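Local coordinates for scyllo-inositol 2-dehydrogenase (NADP(+)) IolW (Bacillus subtilis subsp. subtilis, PDB 3GDO), which catalyses the reversible NADPH-dependent reduction of scyllo-inosose to scyllo-inositol and cannot use NADH in place of NADPH, at residues B[81-84]-B[85-89]; B[105-108]-B[109-112]; B[322-325]-B[326-329]. All coordinates share one frame; numbering follows the deposited sequence.

Contact 1. Residues B[81-84]-B[85-89]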
loop_
_atom_site.group_PDB
_atom_site.type_symbol
_atom_site.label_atom_id
_atom_site.label_comp_id
_atom_site.label_asym_id
_atom_site.label_seq_id
_atom_site.Cartn_x
_atom_site.Cartn_y
_atom_site.Cartn_z
ATOM N N HIS B 81 10.712 11.834 34.966
ATOM C CA HIS B 81 11.439 13.070 34.728
ATOM C C HIS B 81 10.520 14.214 34.292
ATOM O O HIS B 81 10.611 15.320 34.825
ATOM C CB HIS B 81 12.536 12.835 33.695
ATOM C CG HIS B 81 13.730 12.113 34.239
ATOM N ND1 HIS B 81 14.920 12.018 33.550
ATOM C CD2 HIS B 81 13.930 11.480 35.423
ATOM C CE1 HIS B 81 15.796 11.339 34.274
ATOM N NE2 HIS B 81 15.222 11.005 35.419
ATOM N N THR B 82 9.637 13.936 33.340
ATOM C CA THR B 82 8.694 14.926 32.857
ATOM C C THR B 82 7.783 15.429 33.997
ATOM O O THR B 82 7.590 16.639 34.140
ATOM C CB THR B 82 7.872 14.387 31.683
ATOM O OG1 THR B 82 8.768 13.888 30.668
ATOM C CG2 THR B 82 7.005 15.489 31.067
ATOM N N MET B 83 7.243 14.503 34.789
ATOM C CA MET B 83 6.380 14.868 35.896
ATOM C C MET B 83 7.141 15.762 36.868
ATOM O O MET B 83 6.640 16.830 37.241
ATOM C CB MET B 83 5.816 13.641 36.621
ATOM C CG MET B 83 4.657 14.026 37.599
ATOM S SD MET B 83 3.327 15.008 36.874
ATOM C CE MET B 83 2.039 13.755 37.024
ATOM N N ALA B 84 8.350 15.334 37.240
ATOM C CA ALA B 84 9.232 16.090 38.113
ATOM C C ALA B 84 9.458 17.496 37.583
ATOM O O ALA B 84 9.471 18.459 38.351
ATOM C CB ALA B 84 10.558 15.369 38.267
ATOM N N CYS B 85 9.623 17.635 36.270
ATOM C CA CYS B 85 9.822 18.973 35.707
ATOM C C CYS B 85 8.558 19.802 35.796
ATOM O O CYS B 85 8.607 21.008 36.110
ATOM C CB CYS B 85 10.267 18.903 34.262
ATOM S SG CYS B 85 11.928 18.274 34.075
ATOM N N ILE B 86 7.433 19.157 35.495
ATOM C CA ILE B 86 6.137 19.797 35.597
ATOM C C ILE B 86 5.900 20.230 37.058
ATOM O O ILE B 86 5.573 21.379 37.297
ATOM C CB ILE B 86 4.988 18.905 35.072
ATOM C CG1 ILE B 86 5.071 18.727 33.552
ATOM C CG2 ILE B 86 3.608 19.528 35.380
ATOM C CD1 ILE B 86 4.227 17.554 33.061
ATOM N N GLN B 87 6.097 19.324 38.018
ATOM C CA GLN B 87 5.939 19.663 39.437
ATOM C C GLN B 87 6.807 20.864 39.832
ATOM O O GLN B 87 6.412 21.643 40.667
ATOM C CB GLN B 87 6.272 18.490 40.364
ATOM C CG GLN B 87 5.477 17.194 40.167
ATOM C CD GLN B 87 3.968 17.311 40.349
ATOM O OE1 GLN B 87 3.396 18.413 40.461
ATOM N NE2 GLN B 87 3.304 16.147 40.365
ATOM N N ALA B 88 7.967 21.025 39.212
ATOM C CA ALA B 88 8.874 22.111 39.567
ATOM C C ALA B 88 8.584 23.404 38.810
ATOM O O ALA B 88 9.326 24.395 38.936
ATOM C CB ALA B 88 10.321 21.680 39.357
ATOM N N GLY B 89 7.506 23.404 38.023
ATOM C CA GLY B 89 7.078 24.619 37.352
ATOM C C GLY B 89 7.874 24.918 36.099
ATOM O O GLY B 89 7.934 26.075 35.663
#

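Contact 2. Residues B[105-108]-B[109-112]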
loop_
_atom_site.group_PDB
_atom_site.type_symbol
_atom_site.label_atom_id
_atom_site.label_comp_id
_atom_site.label_asym_id
_atom_site.label_seq_id
_atom_site.Cartn_x
_atom_site.Cartn_y
_atom_site.Cartn_z
ATOM N N GLY B 105 -0.121 9.755 29.160
ATOM C CA GLY B 105 -0.099 11.053 28.510
ATOM C C GLY B 105 -1.121 12.059 29.042
ATOM O O GLY B 105 -0.793 13.257 29.184
ATOM N N GLU B 106 -2.359 11.606 29.306
ATOM C CA GLU B 106 -3.430 12.501 29.842
ATOM C C GLU B 106 -3.038 13.013 31.236
ATOM O O GLU B 106 -3.196 14.208 31.533
ATOM C CB GLU B 106 -4.814 11.826 29.906
ATOM C CG GLU B 106 -5.458 11.475 28.545
ATOM C CD GLU B 106 -6.193 12.645 27.851
ATOM O OE1 GLU B 106 -6.103 13.824 28.295
ATOM O OE2 GLU B 106 -6.880 12.367 26.826
ATOM N N THR B 107 -2.490 12.107 32.049
ATOM C CA THR B 107 -1.994 12.437 33.383
ATOM C C THR B 107 -0.981 13.562 33.335
ATOM O O THR B 107 -1.071 14.492 34.147
ATOM C CB THR B 107 -1.436 11.219 34.106
ATOM O OG1 THR B 107 -2.472 10.244 34.174
ATOM C CG2 THR B 107 -0.994 11.555 35.553
ATOM N N LEU B 108 -0.045 13.506 32.378
ATOM C CA LEU B 108 0.947 14.579 32.269
ATOM C C LEU B 108 0.286 15.847 31.834
ATOM O O LEU B 108 0.638 16.929 32.318
ATOM C CB LEU B 108 2.117 14.242 31.315
ATOM C CG LEU B 108 2.949 13.001 31.639
ATOM C CD1 LEU B 108 3.973 12.668 30.490
ATOM C CD2 LEU B 108 3.653 13.115 32.986
ATOM N N LYS B 109 -0.659 15.732 30.901
ATOM C CA LYS B 109 -1.336 16.920 30.403
ATOM C C LYS B 109 -2.095 17.632 31.541
ATOM O O LYS B 109 -2.110 18.849 31.610
ATOM C CB LYS B 109 -2.316 16.599 29.263
ATOM C CG LYS B 109 -2.772 17.847 28.504
ATOM C CD LYS B 109 -3.819 17.503 27.456
ATOM C CE LYS B 109 -5.193 17.272 28.085
ATOM N NZ LYS B 109 -5.847 18.616 28.258
ATOM N N ARG B 110 -2.746 16.862 32.397
ATOM C CA ARG B 110 -3.575 17.469 33.441
ATOM C C ARG B 110 -2.674 18.127 34.488
ATOM O O ARG B 110 -2.939 19.251 34.903
ATOM C CB ARG B 110 -4.561 16.468 34.037
ATOM C CG ARG B 110 -5.894 16.525 33.315
ATOM C CD ARG B 110 -6.891 15.533 33.889
ATOM N NE ARG B 110 -6.727 14.198 33.314
ATOM C CZ ARG B 110 -6.095 13.179 33.904
ATOM N NH1 ARG B 110 -6.025 12.004 33.283
ATOM N NH2 ARG B 110 -5.537 13.325 35.106
ATOM N N ALA B 111 -1.569 17.460 34.835
ATOM C CA ALA B 111 -0.592 18.031 35.740
ATOM C C ALA B 111 0.003 19.348 35.211
ATOM O O ALA B 111 0.132 20.308 35.989
ATOM C CB ALA B 111 0.466 17.019 36.090
ATOM N N ALA B 112 0.325 19.419 33.909
ATOM C CA ALA B 112 0.820 20.668 33.273
ATOM C C ALA B 112 -0.203 21.805 33.238
ATOM O O ALA B 112 0.141 22.972 33.461
ATOM C CB ALA B 112 1.323 20.416 31.845
#

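Contact 3. Residues B[322-325]-B[326-329]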
loop_
_atom_site.group_PDB
_atom_site.type_symbol
_atom_site.label_atom_id
_atom_site.label_comp_id
_atom_site.label_asym_id
_atom_site.label_seq_id
_atom_site.Cartn_x
_atom_site.Cartn_y
_atom_site.Cartn_z
ATOM N N THR B 322 0.946 20.153 20.476
ATOM C CA THR B 322 0.341 20.243 21.804
ATOM C C THR B 322 0.316 18.871 22.457
ATOM O O THR B 322 0.442 17.871 21.781
ATOM C CB THR B 322 -1.157 20.731 21.725
ATOM O OG1 THR B 322 -1.939 19.758 21.025
ATOM C CG2 THR B 322 -1.289 22.117 21.004
ATOM N N ALA B 323 0.093 18.827 23.768
ATOM C CA ALA B 323 0.053 17.590 24.502
ATOM C C ALA B 323 -1.066 16.698 23.995
ATOM O O ALA B 323 -0.859 15.482 23.859
ATOM C CB ALA B 323 -0.081 17.836 26.018
ATOM N N GLU B 324 -2.229 17.303 23.746
ATOM C CA GLU B 324 -3.397 16.643 23.150
ATOM C C GLU B 324 -3.080 15.931 21.823
ATOM O O GLU B 324 -3.506 14.801 21.617
ATOM C CB GLU B 324 -4.508 17.680 22.879
ATOM C CG GLU B 324 -5.901 17.095 22.666
ATOM C CD GLU B 324 -6.243 15.931 23.638
ATOM O OE1 GLU B 324 -6.076 16.047 24.905
ATOM O OE2 GLU B 324 -6.653 14.865 23.117
ATOM N N GLU B 325 -2.391 16.630 20.923
ATOM C CA GLU B 325 -1.999 16.037 19.646
ATOM C C GLU B 325 -1.034 14.852 19.882
ATOM O O GLU B 325 -1.228 13.786 19.308
ATOM C CB GLU B 325 -1.396 17.093 18.726
ATOM C CG GLU B 325 -2.412 18.145 18.259
ATOM C CD GLU B 325 -1.692 19.374 17.744
ATOM O OE1 GLU B 325 -0.435 19.421 17.858
ATOM O OE2 GLU B 325 -2.350 20.285 17.223
ATOM N N GLY B 326 -0.074 15.024 20.800
ATOM C CA GLY B 326 0.804 13.937 21.235
ATOM C C GLY B 326 0.019 12.744 21.739
ATOM O O GLY B 326 0.260 11.599 21.332
ATOM N N ILE B 327 -0.939 12.991 22.632
ATOM C CA ILE B 327 -1.743 11.897 23.183
ATOM C C ILE B 327 -2.545 11.221 22.044
ATOM O O ILE B 327 -2.766 10.005 22.070
ATOM C CB ILE B 327 -2.734 12.420 24.279
ATOM C CG1 ILE B 327 -1.990 12.782 25.580
ATOM C CG2 ILE B 327 -3.818 11.419 24.568
ATOM C CD1 ILE B 327 -2.850 13.696 26.534
ATOM N N ASN B 328 -3.003 12.002 21.069
ATOM C CA ASN B 328 -3.822 11.395 20.014
ATOM C C ASN B 328 -3.075 10.325 19.196
ATOM O O ASN B 328 -3.670 9.322 18.778
ATOM C CB ASN B 328 -4.473 12.443 19.103
ATOM C CG ASN B 328 -5.726 13.033 19.722
ATOM O OD1 ASN B 328 -6.349 12.415 20.569
ATOM N ND2 ASN B 328 -6.062 14.255 19.333
ATOM N N VAL B 329 -1.779 10.549 19.020
ATOM C CA VAL B 329 -0.862 9.591 18.343
ATOM C C VAL B 329 -0.824 8.289 19.096
ATOM O O VAL B 329 -0.950 7.200 18.504
ATOM C CB VAL B 329 0.556 10.154 18.249
ATOM C CG1 VAL B 329 1.531 9.133 17.593
ATOM C CG2 VAL B 329 0.516 11.413 17.459
#

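Contact 1. Residues B[81-84]-B[85-89]
Gln87 folds back over the turn before it and lies against Met83. Its CB is 3.6 Å from Met83 O, and CG comes closer still, 3.2 Å from that same oxygen. CD is 4.1 Å from Met83 O. A bend at chi2 (-60°) then turns the amide back along the helix, and NE2 ends 3.7 Å from both CG and SD of Met83. The two side chains cross at a slant, the amide nitrogen resting on a thioether in plain van der Waals packing. In the backbone, the bond from Gln87 N to Met83 O is short at 2.7 Å and almost straight at 174°. One residue earlier on each side, CG2 of Thr82 meets CD1 of Ile86 at 4.0 Å, on the buried flank where Thr82 also packs on Val92 and Met94; Thr82 OG1 is taken up by His78 O. The helix then ends. The 3.1 Å bond from Ala88 N to Ala84 O is bent to 136°, and Gly89 takes positive phi, with two bonds back into the last turn, one from its N to Ile86 O: a Schellman motif, closing the helix of the beta-alpha-beta unit 68-71, 78-87, 91-95 in the Rossmann domain.

Contact 2. Residues B[105-108]-B[109-112]
Arg110 curls back over the peptide of Glu106 on helix 102-115, the connecting helix of a beta-alpha-beta crossover between strands 91-95 and 119-122 of the Rossmann fold. The buried flank is packed closely. Leu108 turns to Leu119 and Thr99, while Ala112 reaches Leu119 and Val117. In the backbone, the bond from Ala112 N to Leu108 O is 3.0 Å, at 162° about the hydrogen. Ala111 sits with its CB 3.5 Å from Thr107 O and faces Met83 of the neighbouring helix, which Thr107 touches as well; the Thr107 hydroxyl is tied to Glu103 O.

On the flank facing helix 323-342 the charged ends meet less closely. Glu106 and Lys109 run side by side in the same direction, yet what meets is the aliphatic CE of the lysine and OE1 of the glutamate, 3.6 Å apart. Lys109 NZ is 4.8 Å from Glu106 OE1. Each has a partner of its own: Lys109 NZ forms a salt bridge with Asp113, one turn on, and Glu106 OE2 with Arg331 of helix 323-342. The opposite charges probably still attract weakly.

Arg110 is the exposed member, on the solvent side. Its chain runs out extended through chi2 (180°) and then bends at chi3 (-84°), which brings the guanidinium back flat over the helix. Arg110 NH1 lies 3.6 Å from Glu106 CB, and Glu106 O, already accepting from Arg110 N, sits 3.8 Å from the guanidinium plane, over its centre.

Contact 3. Residues B[322-325]-B[326-329]
Four i to i+4 bonds carry the backbone from Thr322 to Val329 through the first turns of a helix. The opening one, from Gly326 N to Thr322 O, is close to straight at 172°. From Ile327 N to Ala323 O the separation tightens to 2.8 Å, and by Val329 N to Glu325 O it has stretched to 3.3 Å.

Thr322 is the N-cap, and with Glu325 it makes a capping box: Glu325 N donates to Thr322 OG1 at 3.2 Å, while Thr322 N donates to Glu325 OE1 at 3.0 Å. The carboxylate is met from above its plane, and the same OE1 holds Arg126 in a salt bridge. Helix 323-342 belongs to the C-terminal alpha/beta domain of the Gfo/Idh/MocA family, and its Ala323, Glu324 and Ile327 pack on helix 102-115 of the Rossmann domain.

Further along, Glu324 OE2 and Asn328 OD1 come within 3.5 Å, with the carboxylate and amide planes turned 71°. Arg331 serves both, NH2 in a salt bridge with Glu324 OE2 and NE hydrogen-bonded to Asn328 OD1, probably offsetting two close acceptors. Glu324 reaches this position through CG anti to the backbone N (chi1 -162°) and a bend at chi2. CG1 of Ile327, on the face toward helix 102-115, passes 3.4 Å from Ala323 O; Val329, toward Ser180, Ile183 and Leu187 of helix 174-190, sets CG2 3.5 Å from Glu325 O.

From the N terminus the three contacts follow in series; none nests within or crosses another, and each closes just one or two helical turns. Contact 1 ends helix 78-87, after which strand 91-95 leads to contact 2 in helix 102-115. These two helices lie together in the Rossmann domain, joined where Met83 SD meets Ala111 CB at 3.6 Å and Ile86 lies along Leu108 to Ala112. Contact 3 comes some 200 residues later and starts helix 323-342 of the C-terminal domain. It meets contact 2, Ile327 CD1 being 3.4 Å from Gly105 O, so the Rossmann domain packs here on helix 323-342; contacts 1 and 3 stay about 8 Å apart at their nearest atoms.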